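Local coordinates for protein aldo-keto reductase 2E (Bombyx mori, PDB 3WCZ) that reduces 3-dehydroecdysone with NADPH as cosubstrate and may thereby help to regulate molting in the silkworm, at residues His51-Ala56 and Ile255-Ser260; Ala56-Glu61 and Leu118-Ile123; Thr86-Asp91 and Asp96-Ala101. One frame throughout, in Å; residues are numbered along the deposited sequence.

Interaction 1 (His51-Ala56 and Ile255-Ser260); sequences HIDTAA and IPIPKS. With NAP (NADP nicotinamide-adenine-dinucleotide phosphate), chain B.
The imidazole of H51 meets I255 obliquely, CG2 of the isoleucine lying 4.3 Å from CE1 of the ring, while F83 makes an edge-to-face pair with the same ring. Both ring nitrogens are bonded outside the two segments, ND1 with the carbonyl of P17 and NE2 with the hydroxyl of T85, which fixes how the ring is turned. These groups lie inside the (beta/alpha)8 TIM barrel of the aldo-keto reductases, where the side chains of H51, D53, I255 and I257 all also touch M204 of strand 202-206. The second flat group, the carboxylate of D53, sits one step nearer the cofactor. Its CB packs against CG2 of I257 at 3.6 Å, so the CB methylene of the aspartate rests on the isoleucine while its oxygens do polar work. OD2 accepts a hydrogen bond from the nicotinamide-ribose hydroxyl O2D of NADP at 2.7 Å and also takes a salt bridge from K87; OD1 is held by Q180. D53 probably corresponds to the aspartate of the family's Asp-Tyr-Lys-His tetrad. Beyond I257 the chain follows the cofactor. The backbone N of K259 donates to the diphosphate oxygen O1A at 2.8 Å, nearly straight at 173°. The K259 side chain bends once, at chi2 (-89°), and then runs extended, carrying NZ to O3X of the adenosine 2'-phosphate at 2.8 Å, with T27 as a second partner. Gripping this phosphate is consistent with the enzyme's inactivity with NADH. S260 completes the hold from this segment: its OG, itself bonded to the backbone N of N262, donates to O2X of the same phosphate at 2.6 Å.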
loop_
_atom_site.group_PDB
_atom_site.type_symbol
_atom_site.label_atom_id
_atom_site.label_comp_id
_atom_site.label_asym_id
_atom_site.label_seq_id
_atom_site.Cartn_x
_atom_site.Cartn_y
_atom_site.Cartn_z
ATOM N N HIS A 51 3.954 -10.576 -1.058
ATOM C CA HIS A 51 4.105 -9.192 -0.606
ATOM C C HIS A 51 2.982 -8.880 0.371
ATOM O O HIS A 51 1.815 -9.082 0.045
ATOM C CB HIS A 51 4.089 -8.251 -1.835
ATOM C CG HIS A 51 4.319 -6.787 -1.549
ATOM N ND1 HIS A 51 4.352 -5.858 -2.563
ATOM C CD2 HIS A 51 4.498 -6.076 -0.407
ATOM C CE1 HIS A 51 4.542 -4.651 -2.070
ATOM N NE2 HIS A 51 4.649 -4.754 -0.760
ATOM N N ILE A 52 3.355 -8.426 1.577
ATOM C CA ILE A 52 2.406 -8.038 2.622
ATOM C C ILE A 52 2.654 -6.575 2.952
ATOM O O ILE A 52 3.813 -6.207 3.151
ATOM C CB ILE A 52 2.572 -8.850 3.919
ATOM C CG1 ILE A 52 2.646 -10.360 3.650
ATOM C CG2 ILE A 52 1.462 -8.496 4.889
ATOM C CD1 ILE A 52 1.404 -11.000 3.066
ATOM N N ASP A 53 1.592 -5.768 3.015
ATOM C CA ASP A 53 1.652 -4.350 3.397
ATOM C C ASP A 53 1.060 -4.187 4.791
ATOM O O ASP A 53 -0.086 -4.589 5.019
ATOM C CB ASP A 53 0.859 -3.463 2.419
ATOM C CG ASP A 53 0.938 -2.007 2.786
ATOM O OD1 ASP A 53 1.958 -1.383 2.440
ATOM O OD2 ASP A 53 -0.001 -1.477 3.422
ATOM N N THR A 54 1.841 -3.637 5.718
ATOM C CA THR A 54 1.383 -3.346 7.059
ATOM C C THR A 54 1.929 -2.000 7.503
ATOM O O THR A 54 2.455 -1.238 6.700
ATOM C CB THR A 54 1.738 -4.524 8.015
ATOM O OG1 THR A 54 1.061 -4.378 9.274
ATOM C CG2 THR A 54 3.203 -4.646 8.287
ATOM N N ALA A 55 1.763 -1.688 8.792
ATOM C CA ALA A 55 2.172 -0.386 9.327
ATOM C C ALA A 55 2.184 -0.445 10.831
ATOM O O ALA A 55 1.378 -1.152 11.443
ATOM C CB ALA A 55 1.242 0.708 8.880
ATOM N N ALA A 56 3.099 0.304 11.441
ATOM C CA ALA A 56 3.109 0.409 12.898
ATOM C C ALA A 56 1.737 0.841 13.431
ATOM O O ALA A 56 1.218 0.281 14.419
ATOM C CB ALA A 56 4.200 1.385 13.341
ATOM N N ILE A 255 0.894 -1.019 -8.192
ATOM C CA ILE A 255 0.949 -2.163 -7.302
ATOM C C ILE A 255 -0.244 -2.053 -6.356
ATOM O O ILE A 255 -0.180 -1.319 -5.373
ATOM C CB ILE A 255 2.268 -2.157 -6.512
ATOM C CG1 ILE A 255 3.457 -2.273 -7.477
ATOM C CG2 ILE A 255 2.271 -3.247 -5.457
ATOM C CD1 ILE A 255 4.800 -1.814 -6.842
ATOM N N PRO A 256 -1.366 -2.729 -6.667
ATOM C CA PRO A 256 -2.522 -2.619 -5.779
ATOM C C PRO A 256 -2.327 -3.383 -4.474
ATOM O O PRO A 256 -1.570 -4.365 -4.416
ATOM C CB PRO A 256 -3.648 -3.248 -6.609
ATOM C CG PRO A 256 -2.939 -4.227 -7.480
ATOM C CD PRO A 256 -1.650 -3.574 -7.849
ATOM N N ILE A 257 -2.986 -2.875 -3.437
ATOM C CA ILE A 257 -2.907 -3.444 -2.102
ATOM C C ILE A 257 -4.289 -3.906 -1.619
ATOM O O ILE A 257 -4.853 -3.344 -0.671
ATOM C CB ILE A 257 -2.349 -2.426 -1.077
ATOM C CG1 ILE A 257 -1.158 -1.644 -1.634
ATOM C CG2 ILE A 257 -1.949 -3.141 0.212
ATOM C CD1 ILE A 257 -0.759 -0.498 -0.720
ATOM N N PRO A 258 -4.861 -4.929 -2.256
ATOM C CA PRO A 258 -6.191 -5.369 -1.816
ATOM C C PRO A 258 -6.154 -5.961 -0.407
ATOM O O PRO A 258 -5.388 -6.894 -0.129
ATOM C CB PRO A 258 -6.561 -6.440 -2.853
ATOM C CG PRO A 258 -5.271 -6.960 -3.327
ATOM C CD PRO A 258 -4.366 -5.752 -3.368
ATOM N N LYS A 259 -7.004 -5.442 0.479
ATOM C CA LYS A 259 -7.202 -6.025 1.804
ATOM C C LYS A 259 -8.347 -7.051 1.734
ATOM O O LYS A 259 -9.434 -6.787 1.208
ATOM C CB LYS A 259 -7.552 -4.962 2.848
ATOM C CG LYS A 259 -7.952 -5.527 4.214
ATOM C CD LYS A 259 -9.447 -5.800 4.332
ATOM C CE LYS A 259 -9.819 -6.317 5.702
ATOM N NZ LYS A 259 -11.312 -6.595 5.779
ATOM N N SER A 260 -8.084 -8.227 2.276
ATOM C CA SER A 260 -9.159 -9.180 2.533
ATOM C C SER A 260 -8.757 -10.029 3.698
ATOM O O SER A 260 -7.576 -10.292 3.924
ATOM C CB SER A 260 -9.413 -10.063 1.318
ATOM O OG SER A 260 -10.494 -10.979 1.540
HETATM P PA NAP B . -9.608 -2.176 0.219
HETATM O O1A NAP B . -8.636 -3.233 -0.106
HETATM O O2A NAP B . -9.769 -0.971 -0.571
HETATM O O5B NAP B . -11.035 -2.729 0.524
HETATM C C5B NAP B . -11.228 -3.802 1.395
HETATM C C4B NAP B . -12.671 -4.272 1.491
HETATM O O4B NAP B . -13.045 -4.927 0.264
HETATM C C3B NAP B . -12.990 -5.202 2.598
HETATM O O3B NAP B . -14.272 -4.861 3.068
HETATM C C2B NAP B . -12.967 -6.503 1.952
HETATM O O2B NAP B . -13.736 -7.493 2.605
HETATM C C1B NAP B . -13.507 -6.219 0.575
HETATM N N9A NAP B . -13.050 -7.077 -0.498
HETATM C C8A NAP B . -11.787 -7.522 -0.666
HETATM N N7A NAP B . -11.658 -8.183 -1.798
HETATM C C5A NAP B . -12.884 -8.191 -2.409
HETATM C C6A NAP B . -13.359 -8.729 -3.609
HETATM N N6A NAP B . -12.581 -9.476 -4.498
HETATM N N1A NAP B . -14.660 -8.527 -3.885
HETATM C C2A NAP B . -15.442 -7.830 -3.062
HETATM N N3A NAP B . -15.018 -7.288 -1.907
HETATM C C4A NAP B . -13.726 -7.462 -1.590
HETATM O O3 NAP B . -9.260 -1.729 1.737
HETATM P PN NAP B . -8.311 -0.708 2.509
HETATM O O1N NAP B . -7.974 -1.395 3.781
HETATM O O2N NAP B . -8.998 0.611 2.552
HETATM O O5D NAP B . -7.009 -0.514 1.619
HETATM C C5D NAP B . -6.171 -1.583 1.333
HETATM C C4D NAP B . -4.810 -1.567 2.043
HETATM O O4D NAP B . -4.034 -0.453 1.642
HETATM C C3D NAP B . -4.877 -1.427 3.529
HETATM O O3D NAP B . -5.343 -2.596 4.171
HETATM C C2D NAP B . -3.521 -1.036 3.847
HETATM O O2D NAP B . -2.649 -2.126 3.745
HETATM C C1D NAP B . -3.252 -0.018 2.760
HETATM N N1N NAP B . -3.564 1.392 3.025
HETATM C C2N NAP B . -2.570 2.278 3.220
HETATM C C3N NAP B . -2.861 3.598 3.450
HETATM C C7N NAP B . -1.710 4.517 3.606
HETATM O O7N NAP B . -0.570 4.255 3.150
HETATM N N7N NAP B . -1.981 5.726 4.140
HETATM C C4N NAP B . -4.192 4.043 3.563
HETATM C C5N NAP B . -5.223 3.120 3.341
HETATM C C6N NAP B . -4.857 1.807 3.075
HETATM P P2B NAP B . -13.122 -8.901 3.059
HETATM O O1X NAP B . -14.300 -9.579 3.786
HETATM O O2X NAP B . -12.763 -9.649 1.851
HETATM O O3X NAP B . -11.959 -8.608 3.974
#

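Interaction 2 (Ala56-Glu61 and Leu118-Ile123); sequences AVYQDE and LIHFPI. With NAP (NADP nicotinamide-adenine-dinucleotide phosphate), chain B.
CE1 of H120 meets two side chains of the loop that follows strand 51-53: CG1 of V57 at 3.5 Å, approaching obliquely, and CE1 of Y58 at 3.9 Å, close to the imidazole plane. V57 has chi1 at 80°, putting CG1 between the backbone N and the carbonyl carbon, from where it meets the imidazole. The place is the active-site mouth of a TIM-barrel aldo-keto reductase, formed where loops leave the ends of the parallel strands. Y58 is probably the proton donor, as in related aldo-keto reductases, and H120 probably matches the histidine of the family's catalytic tetrad. Their ring planes stand at 85°, and the pair is oblique. At another part of its edge the histidine faces the cofactor, NE2 coming within 3.4 Å of the carboxamide nitrogen N7N of NADP. The hydroxyl of Y58 reaches the nicotinamide as well: OH lies 3.2 Å from C2N and 4.6 Å from C4N, the carbon that carries the hydride in the reduced cofactor. That hydroxyl is hydrogen-bonded to K87 and to a citrate, probably from the crystallisation liquor, which suggests where a substrate carbonyl might bind. The next shell sets the rings. W89 makes an edge-to-face pair with H120 and also touches V57, while CZ of F121 comes obliquely near N7N and its ring pairs edge-to-face with W300. Farther back, Q59 N closes a turn on A56 O, and E61 OE2 is held by T86 and S105. One water bridges the two segments, lying in the imidazole plane 2.9 Å from H120 ND1 and accepting a hydrogen bond from V57 N at 3.1 Å.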
loop_
_atom_site.group_PDB
_atom_site.type_symbol
_atom_site.label_atom_id
_atom_site.label_comp_id
_atom_site.label_asym_id
_atom_site.label_seq_id
_atom_site.Cartn_x
_atom_site.Cartn_y
_atom_site.Cartn_z
ATOM N N ALA A 56 3.099 0.304 11.441
ATOM C CA ALA A 56 3.109 0.409 12.898
ATOM C C ALA A 56 1.737 0.841 13.431
ATOM O O ALA A 56 1.218 0.281 14.419
ATOM C CB ALA A 56 4.200 1.385 13.341
ATOM N N VAL A 57 1.131 1.823 12.773
ATOM C CA VAL A 57 -0.110 2.407 13.284
ATOM C C VAL A 57 -1.293 1.423 13.228
ATOM O O VAL A 57 -2.311 1.632 13.906
ATOM C CB VAL A 57 -0.423 3.737 12.555
ATOM C CG1 VAL A 57 -1.049 3.473 11.190
ATOM C CG2 VAL A 57 -1.308 4.623 13.415
ATOM N N TYR A 58 -1.200 0.360 12.420
ATOM C CA TYR A 58 -2.282 -0.606 12.363
ATOM C C TYR A 58 -2.372 -1.474 13.606
ATOM O O TYR A 58 -3.377 -2.141 13.817
ATOM C CB TYR A 58 -2.174 -1.525 11.131
ATOM C CG TYR A 58 -2.084 -0.831 9.803
ATOM C CD1 TYR A 58 -2.495 0.463 9.646
ATOM C CD2 TYR A 58 -1.653 -1.527 8.667
ATOM C CE1 TYR A 58 -2.405 1.094 8.410
ATOM C CE2 TYR A 58 -1.556 -0.917 7.439
ATOM C CZ TYR A 58 -1.924 0.394 7.304
ATOM O OH TYR A 58 -1.807 1.013 6.073
ATOM N N GLN A 59 -1.313 -1.478 14.391
ATOM C CA GLN A 59 -1.231 -2.237 15.636
ATOM C C GLN A 59 -1.448 -3.720 15.396
ATOM O O GLN A 59 -1.920 -4.453 16.272
ATOM C CB GLN A 59 -2.227 -1.719 16.695
ATOM C CG GLN A 59 -2.067 -0.251 17.041
ATOM C CD GLN A 59 -0.674 0.131 17.533
ATOM O OE1 GLN A 59 -0.232 1.258 17.293
ATOM N NE2 GLN A 59 0.020 -0.776 18.234
ATOM N N ASP A 60 -1.080 -4.189 14.210
ATOM C CA ASP A 60 -1.220 -5.615 13.874
ATOM C C ASP A 60 0.044 -6.214 13.296
ATOM O O ASP A 60 -0.005 -7.289 12.713
ATOM C CB ASP A 60 -2.456 -5.921 12.987
ATOM C CG ASP A 60 -2.402 -5.296 11.606
ATOM O OD1 ASP A 60 -1.364 -4.756 11.169
ATOM O OD2 ASP A 60 -3.459 -5.418 10.921
ATOM N N GLU A 61 1.188 -5.561 13.475
ATOM C CA GLU A 61 2.446 -6.159 13.044
ATOM C C GLU A 61 2.692 -7.499 13.719
ATOM O O GLU A 61 3.293 -8.409 13.125
ATOM C CB GLU A 61 3.635 -5.200 13.250
ATOM C CG GLU A 61 3.689 -4.062 12.224
ATOM C CD GLU A 61 4.608 -2.938 12.627
ATOM O OE1 GLU A 61 4.637 -2.615 13.832
ATOM O OE2 GLU A 61 5.278 -2.384 11.735
ATOM N N LEU A 118 8.414 2.668 4.583
ATOM C CA LEU A 118 7.799 3.885 4.065
ATOM C C LEU A 118 7.569 4.911 5.147
ATOM O O LEU A 118 7.111 4.560 6.243
ATOM C CB LEU A 118 6.431 3.564 3.457
ATOM C CG LEU A 118 6.431 2.538 2.321
ATOM C CD1 LEU A 118 5.001 2.291 1.867
ATOM C CD2 LEU A 118 7.260 2.973 1.156
ATOM N N ILE A 119 7.783 6.178 4.807
ATOM C CA ILE A 119 7.275 7.246 5.645
ATOM C C ILE A 119 5.756 7.276 5.421
ATOM O O ILE A 119 5.307 7.483 4.285
ATOM C CB ILE A 119 7.878 8.615 5.272
ATOM C CG1 ILE A 119 9.408 8.588 5.352
ATOM C CG2 ILE A 119 7.284 9.698 6.182
ATOM C CD1 ILE A 119 10.026 9.964 5.086
ATOM N N HIS A 120 4.953 7.072 6.460
ATOM C CA HIS A 120 3.512 6.848 6.280
ATOM C C HIS A 120 2.784 8.093 5.768
ATOM O O HIS A 120 1.910 7.998 4.911
ATOM C CB HIS A 120 2.913 6.349 7.618
ATOM C CG HIS A 120 1.630 5.590 7.477
ATOM N ND1 HIS A 120 1.299 4.547 8.312
ATOM C CD2 HIS A 120 0.589 5.741 6.621
ATOM C CE1 HIS A 120 0.102 4.085 7.969
ATOM N NE2 HIS A 120 -0.339 4.780 6.935
ATOM N N PHE A 121 3.147 9.262 6.305
ATOM C CA PHE A 121 2.664 10.560 5.828
ATOM C C PHE A 121 3.796 11.578 5.914
ATOM O O PHE A 121 4.712 11.440 6.757
ATOM C CB PHE A 121 1.516 11.115 6.700
ATOM C CG PHE A 121 0.207 10.407 6.532
ATOM C CD1 PHE A 121 -0.085 9.318 7.319
ATOM C CD2 PHE A 121 -0.738 10.866 5.634
ATOM C CE1 PHE A 121 -1.307 8.648 7.182
ATOM C CE2 PHE A 121 -1.951 10.194 5.454
ATOM C CZ PHE A 121 -2.236 9.094 6.244
ATOM N N PRO A 122 3.682 12.677 5.156
ATOM C CA PRO A 122 4.717 13.725 5.249
ATOM C C PRO A 122 4.533 14.617 6.478
ATOM O O PRO A 122 5.399 15.443 6.735
ATOM C CB PRO A 122 4.542 14.526 3.947
ATOM C CG PRO A 122 3.098 14.306 3.543
ATOM C CD PRO A 122 2.769 12.894 4.021
ATOM N N ILE A 123 3.430 14.474 7.182
ATOM C CA ILE A 123 3.107 15.221 8.386
ATOM C C ILE A 123 3.827 14.607 9.569
ATOM O O ILE A 123 3.939 13.393 9.694
ATOM C CB ILE A 123 1.578 15.162 8.653
ATOM C CG1 ILE A 123 0.811 15.747 7.461
ATOM C CG2 ILE A 123 1.211 15.873 9.913
ATOM C CD1 ILE A 123 -0.664 15.343 7.457
HETATM P PA NAP B . -9.608 -2.176 0.219
HETATM O O1A NAP B . -8.636 -3.233 -0.106
HETATM O O2A NAP B . -9.769 -0.971 -0.571
HETATM O O5B NAP B . -11.035 -2.729 0.524
HETATM C C5B NAP B . -11.228 -3.802 1.395
HETATM C C4B NAP B . -12.671 -4.272 1.491
HETATM O O4B NAP B . -13.045 -4.927 0.264
HETATM C C3B NAP B . -12.990 -5.202 2.598
HETATM O O3B NAP B . -14.272 -4.861 3.068
HETATM C C2B NAP B . -12.967 -6.503 1.952
HETATM O O2B NAP B . -13.736 -7.493 2.605
HETATM C C1B NAP B . -13.507 -6.219 0.575
HETATM N N9A NAP B . -13.050 -7.077 -0.498
HETATM C C8A NAP B . -11.787 -7.522 -0.666
HETATM N N7A NAP B . -11.658 -8.183 -1.798
HETATM C C5A NAP B . -12.884 -8.191 -2.409
HETATM C C6A NAP B . -13.359 -8.729 -3.609
HETATM N N6A NAP B . -12.581 -9.476 -4.498
HETATM N N1A NAP B . -14.660 -8.527 -3.885
HETATM C C2A NAP B . -15.442 -7.830 -3.062
HETATM N N3A NAP B . -15.018 -7.288 -1.907
HETATM C C4A NAP B . -13.726 -7.462 -1.590
HETATM O O3 NAP B . -9.260 -1.729 1.737
HETATM P PN NAP B . -8.311 -0.708 2.509
HETATM O O1N NAP B . -7.974 -1.395 3.781
HETATM O O2N NAP B . -8.998 0.611 2.552
HETATM O O5D NAP B . -7.009 -0.514 1.619
HETATM C C5D NAP B . -6.171 -1.583 1.333
HETATM C C4D NAP B . -4.810 -1.567 2.043
HETATM O O4D NAP B . -4.034 -0.453 1.642
HETATM C C3D NAP B . -4.877 -1.427 3.529
HETATM O O3D NAP B . -5.343 -2.596 4.171
HETATM C C2D NAP B . -3.521 -1.036 3.847
HETATM O O2D NAP B . -2.649 -2.126 3.745
HETATM C C1D NAP B . -3.252 -0.018 2.760
HETATM N N1N NAP B . -3.564 1.392 3.025
HETATM C C2N NAP B . -2.570 2.278 3.220
HETATM C C3N NAP B . -2.861 3.598 3.450
HETATM C C7N NAP B . -1.710 4.517 3.606
HETATM O O7N NAP B . -0.570 4.255 3.150
HETATM N N7N NAP B . -1.981 5.726 4.140
HETATM C C4N NAP B . -4.192 4.043 3.563
HETATM C C5N NAP B . -5.223 3.120 3.341
HETATM C C6N NAP B . -4.857 1.807 3.075
HETATM P P2B NAP B . -13.122 -8.901 3.059
HETATM O O1X NAP B . -14.300 -9.579 3.786
HETATM O O2X NAP B . -12.763 -9.649 1.851
HETATM O O3X NAP B . -11.959 -8.608 3.974
HETATM O O HOH W 1 2.590 3.519 10.683
#

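Interaction 3 (Thr86-Asp91 and Asp96-Ala101)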
loop_
_atom_site.group_PDB
_atom_site.type_symbol
_atom_site.label_atom_id
_atom_site.label_comp_id
_atom_site.label_asym_id
_atom_site.label_seq_id
_atom_site.Cartn_x
_atom_site.Cartn_y
_atom_site.Cartn_z
ATOM N N THR A 86 6.448 -2.183 5.710
ATOM C CA THR A 86 5.820 -1.515 6.841
ATOM C C THR A 86 6.158 -0.025 6.794
ATOM O O THR A 86 6.839 0.440 5.872
ATOM C CB THR A 86 6.100 -2.186 8.183
ATOM O OG1 THR A 86 5.118 -1.701 9.097
ATOM C CG2 THR A 86 7.520 -1.946 8.682
ATOM N N LYS A 87 5.625 0.716 7.774
ATOM C CA LYS A 87 5.571 2.175 7.690
ATOM C C LYS A 87 5.875 2.821 9.032
ATOM O O LYS A 87 5.422 2.359 10.098
ATOM C CB LYS A 87 4.193 2.647 7.190
ATOM C CG LYS A 87 3.623 1.846 6.033
ATOM C CD LYS A 87 2.403 2.491 5.413
ATOM C CE LYS A 87 1.736 1.629 4.377
ATOM N NZ LYS A 87 0.943 0.528 4.956
ATOM N N LEU A 88 6.615 3.922 8.934
ATOM C CA LEU A 88 7.010 4.786 10.050
ATOM C C LEU A 88 5.867 5.730 10.354
ATOM O O LEU A 88 5.423 6.474 9.475
ATOM C CB LEU A 88 8.202 5.617 9.572
ATOM C CG LEU A 88 8.745 6.640 10.572
ATOM C CD1 LEU A 88 9.602 5.970 11.662
ATOM C CD2 LEU A 88 9.508 7.731 9.814
ATOM N N TRP A 89 5.391 5.733 11.602
ATOM C CA TRP A 89 4.275 6.582 11.960
ATOM C C TRP A 89 4.685 8.047 12.198
ATOM O O TRP A 89 5.877 8.367 12.337
ATOM C CB TRP A 89 3.456 5.984 13.132
ATOM C CG TRP A 89 2.178 6.744 13.373
ATOM C CD1 TRP A 89 1.804 7.394 14.534
ATOM C CD2 TRP A 89 1.144 6.999 12.424
ATOM N NE1 TRP A 89 0.611 8.028 14.336
ATOM C CE2 TRP A 89 0.180 7.804 13.056
ATOM C CE3 TRP A 89 0.940 6.630 11.090
ATOM C CZ2 TRP A 89 -0.973 8.237 12.403
ATOM C CZ3 TRP A 89 -0.184 7.068 10.441
ATOM C CH2 TRP A 89 -1.132 7.857 11.096
ATOM N N ASN A 90 3.682 8.921 12.218
ATOM C CA ASN A 90 3.854 10.364 12.190
ATOM C C ASN A 90 4.552 10.946 13.422
ATOM O O ASN A 90 5.049 12.069 13.355
ATOM C CB ASN A 90 2.503 11.048 12.065
ATOM C CG ASN A 90 1.757 10.677 10.803
ATOM O OD1 ASN A 90 2.286 10.068 9.865
ATOM N ND2 ASN A 90 0.464 11.029 10.791
ATOM N N ASP A 91 4.561 10.214 14.528
ATOM C CA ASP A 91 5.208 10.696 15.762
ATOM C C ASP A 91 6.664 10.269 15.882
ATOM O O ASP A 91 7.291 10.448 16.923
ATOM C CB ASP A 91 4.421 10.285 17.018
ATOM C CG ASP A 91 4.354 8.786 17.232
ATOM O OD1 ASP A 91 4.596 7.996 16.304
ATOM O OD2 ASP A 91 4.008 8.384 18.375
ATOM N N ASP A 96 16.657 10.823 14.433
ATOM C CA ASP A 96 17.118 9.801 15.374
ATOM C C ASP A 96 16.053 8.822 15.811
ATOM O O ASP A 96 16.378 7.827 16.425
ATOM C CB ASP A 96 17.704 10.477 16.608
ATOM C CG ASP A 96 18.853 11.392 16.269
ATOM O OD1 ASP A 96 18.607 12.389 15.571
ATOM O OD2 ASP A 96 19.984 11.105 16.734
ATOM N N GLN A 97 14.793 9.088 15.475
ATOM C CA GLN A 97 13.696 8.187 15.840
ATOM C C GLN A 97 13.455 7.105 14.797
ATOM O O GLN A 97 12.804 6.108 15.091
ATOM C CB GLN A 97 12.401 8.974 16.016
ATOM C CG GLN A 97 12.423 9.901 17.184
ATOM C CD GLN A 97 11.101 10.652 17.246
ATOM O OE1 GLN A 97 10.805 11.506 16.389
ATOM N NE2 GLN A 97 10.275 10.319 18.243
ATOM N N VAL A 98 13.955 7.296 13.587
ATOM C CA VAL A 98 13.579 6.430 12.470
ATOM C C VAL A 98 14.113 5.012 12.666
ATOM O O VAL A 98 13.342 4.028 12.580
ATOM C CB VAL A 98 14.010 7.048 11.116
ATOM C CG1 VAL A 98 13.692 6.123 9.941
ATOM C CG2 VAL A 98 13.348 8.409 10.913
ATOM N N VAL A 99 15.401 4.858 12.917
ATOM C CA VAL A 99 15.964 3.533 13.085
ATOM C C VAL A 99 15.322 2.798 14.275
ATOM O O VAL A 99 14.932 1.641 14.124
ATOM C CB VAL A 99 17.528 3.563 13.105
ATOM C CG1 VAL A 99 18.111 2.237 13.566
ATOM C CG2 VAL A 99 18.056 3.906 11.710
ATOM N N PRO A 100 15.220 3.446 15.459
ATOM C CA PRO A 100 14.557 2.747 16.561
ATOM C C PRO A 100 13.102 2.370 16.260
ATOM O O PRO A 100 12.646 1.312 16.709
ATOM C CB PRO A 100 14.672 3.753 17.720
ATOM C CG PRO A 100 15.927 4.510 17.417
ATOM C CD PRO A 100 15.927 4.659 15.916
ATOM N N ALA A 101 12.376 3.219 15.540
ATOM C CA ALA A 101 10.995 2.870 15.210
ATOM C C ALA A 101 10.962 1.629 14.309
ATOM O O ALA A 101 10.100 0.754 14.457
ATOM C CB ALA A 101 10.283 4.034 14.535
#
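The carboxamide of Q97 works at both ends: OE1 takes the backbone N-H of A94, its stronger partner, and NE2 donates weakly to the carbonyl O of D91. This second bond is 3.3 Å long and well bent, 130° at the hydrogen, so it is a marginal tie between the loop after strand 83-88 and the first turn of helix 95-109. The glutamine chain runs extended beyond CG, which takes the amide out to D91. Most of the contact is apolar and depends on L88, whose side chain leaves the strand with CG anti to the backbone N (chi1 178°) and heads for the helix. There its two methyls divide: CD1 presses on CB of A101 at 3.5 Å, while CD2 meets CG2 of V98 at 4.1 Å, the two side chains crossing at about a right angle. A101 N bonds to Q97 O at 3.0 Å, although the helix is kinked at P100, whose N makes no bond to the turn before. T139 of helix 136-148 touches both L88 and V98, and Y117 touches L88 and A101. L88 thus joins strand to helix within the beta-alpha-beta crossover 83-88, 95-109, 114-119 of the TIM barrel.

Overall arrangement
All three contacts draw on one parallel barrel sheet, and interactions 1 and 2 both touch NADP. Residue K87 of interaction 3 touches it too and ties them together: its NZ lies 2.7 Å from D53 OD2 in a salt bridge and 3.0 Å from Y58 OH in a hydrogen bond. With H120, these three residues probably form the catalytic tetrad next to the nicotinamide riboside. Interactions 2 and 3 are closest, with centres 8 Å apart, and are joined by the strand bond from L88 N to L118 O at 2.8 Å. The packing of L88 on the helix in interaction 3 lies farther out, with the side chain of L88 about 11 Å from the cofactor.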